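PDB 2FI0: conserved domain protein, which is of unknown function but contains a DUF1858 domain. Local coordinates for residues V67-L70 against E71-Y75. Residues are numbered along the deposited sequence; the frame is centred on the assembly and turned at random.
Sequences VRTL and EANGY
The carbonyl oxygen of L70 is gripped by two backbone N-H groups that come from opposite faces of its plane: Y75 N at 3.0 Å from L70 O, and N73 N, which stands well above the plane. The Y75 bond, together with the one from G74 N back to E71 O (3.1 Å), makes the Schellman motif that ends helix 63-72. G74 is its C-prime residue, with a positive phi of 104° that glycine adopts readily. One turn earlier the helix is still regular, with a nearly straight bond from E71 N to V67 O (2.9 Å) and another from A72 N to R68 O.

T69 O is held from the side chain as well as the backbone. The amide ND2 of N73 donates to it at 2.8 Å from above the carbonyl plane, while the N-H of N73, already donating to L70 O, adds a weak second bond to T69 O. N73 lies alongside T69, pointing the same way; T69 OG1 is anti to the carbonyl carbon (chi1 -54°), which puts the methyl CG2 anti to the backbone N and 3.7 Å from N73 ND2. T69 OG1 bonds instead to K65 O, a turn back.

On another side of the helix the extended chain of E71 runs beside V67, its carboxylate carbon CD 4.0 Å from V67 CG1. Past the turn, the edge of the Y75 ring at CD2 faces L70 O, which lies in the ring plane, 3.5 Å from CD2, and the CB atoms of L70 and Y75 meet at 4.2 Å.

L70 and Y75, both buried, touch V25, in a loop, and I9 of strand 8-10; T69, N73 and Y75 touch I28 of helix 26-29, and Y75 OH bonds to E24. The cap thus turns the chain from helix 63-72 into strand 76-78, which pairs parallel with strand 8-10.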
loop_
_atom_site.group_PDB
_atom_site.type_symbol
_atom_site.label_atom_id
_atom_site.label_comp_id
_atom_site.label_asym_id
_atom_site.label_seq_id
_atom_site.Cartn_x
_atom_site.Cartn_y
_atom_site.Cartn_z
ATOM N N VAL A 67 -6.012 5.710 -3.154
ATOM C CA VAL A 67 -5.265 6.824 -3.733
ATOM C C VAL A 67 -5.535 8.129 -2.975
ATOM O O VAL A 67 -4.602 8.827 -2.608
ATOM C CB VAL A 67 -5.520 6.974 -5.248
ATOM C CG1 VAL A 67 -4.824 8.221 -5.805
ATOM C CG2 VAL A 67 -5.005 5.734 -5.978
ATOM N N ARG A 68 -6.799 8.414 -2.690
ATOM C CA ARG A 68 -7.176 9.615 -1.916
ATOM C C ARG A 68 -6.500 9.640 -0.547
ATOM O O ARG A 68 -5.972 10.656 -0.110
ATOM C CB ARG A 68 -8.677 9.635 -1.655
ATOM C CG ARG A 68 -9.532 10.049 -2.808
ATOM C CD ARG A 68 -11.017 10.018 -2.397
ATOM N NE ARG A 68 -11.522 11.307 -2.771
ATOM C CZ ARG A 68 -12.033 12.223 -1.972
ATOM N NH1 ARG A 68 -12.287 12.025 -0.692
ATOM N NH2 ARG A 68 -12.373 13.342 -2.526
ATOM N N THR A 69 -6.571 8.509 0.135
ATOM C CA THR A 69 -6.013 8.386 1.484
ATOM C C THR A 69 -4.501 8.593 1.474
ATOM O O THR A 69 -3.960 9.345 2.290
ATOM C CB THR A 69 -6.360 7.019 2.099
ATOM O OG1 THR A 69 -7.777 6.822 2.055
ATOM C CG2 THR A 69 -5.892 6.945 3.548
ATOM N N LEU A 70 -3.829 7.951 0.527
ATOM C CA LEU A 70 -2.392 8.100 0.409
ATOM C C LEU A 70 -1.989 9.529 0.089
ATOM O O LEU A 70 -1.088 10.069 0.728
ATOM C CB LEU A 70 -1.824 7.113 -0.618
ATOM C CG LEU A 70 -1.811 5.634 -0.198
ATOM C CD1 LEU A 70 -1.397 4.745 -1.387
ATOM C CD2 LEU A 70 -0.889 5.401 0.997
ATOM N N GLU A 71 -2.660 10.156 -0.882
ATOM C CA GLU A 71 -2.408 11.571 -1.185
ATOM C C GLU A 71 -2.667 12.484 0.017
ATOM O O GLU A 71 -1.880 13.366 0.280
ATOM C CB GLU A 71 -3.213 12.019 -2.394
ATOM C CG GLU A 71 -2.797 11.315 -3.676
ATOM C CD GLU A 71 -3.508 11.851 -4.908
ATOM O OE1 GLU A 71 -4.669 12.312 -4.812
ATOM O OE2 GLU A 71 -2.903 11.794 -5.996
ATOM N N ALA A 72 -3.749 12.246 0.752
ATOM C CA ALA A 72 -4.070 13.016 1.968
ATOM C C ALA A 72 -3.033 12.888 3.088
ATOM O O ALA A 72 -3.008 13.704 3.984
ATOM C CB ALA A 72 -5.425 12.598 2.513
ATOM N N ASN A 73 -2.222 11.838 3.064
ATOM C CA ASN A 73 -1.181 11.641 4.064
ATOM C C ASN A 73 0.231 11.939 3.526
ATOM O O ASN A 73 1.229 11.583 4.145
ATOM C CB ASN A 73 -1.283 10.228 4.628
ATOM C CG ASN A 73 -2.482 10.052 5.547
ATOM O OD1 ASN A 73 -2.441 10.434 6.725
ATOM N ND2 ASN A 73 -3.564 9.470 5.014
ATOM N N GLY A 74 0.312 12.588 2.373
ATOM C CA GLY A 74 1.581 13.119 1.873
ATOM C C GLY A 74 2.254 12.355 0.741
ATOM O O GLY A 74 3.344 12.735 0.296
ATOM N N TYR A 75 1.618 11.303 0.249
ATOM C CA TYR A 75 2.240 10.457 -0.755
ATOM C C TYR A 75 1.800 10.815 -2.165
ATOM O O TYR A 75 0.703 11.300 -2.381
ATOM C CB TYR A 75 1.964 8.987 -0.458
ATOM C CG TYR A 75 2.529 8.545 0.871
ATOM C CD1 TYR A 75 3.844 8.094 0.970
ATOM C CD2 TYR A 75 1.761 8.588 2.024
ATOM C CE1 TYR A 75 4.373 7.697 2.185
ATOM C CE2 TYR A 75 2.279 8.207 3.243
ATOM C CZ TYR A 75 3.587 7.760 3.322
ATOM O OH TYR A 75 4.104 7.356 4.525
#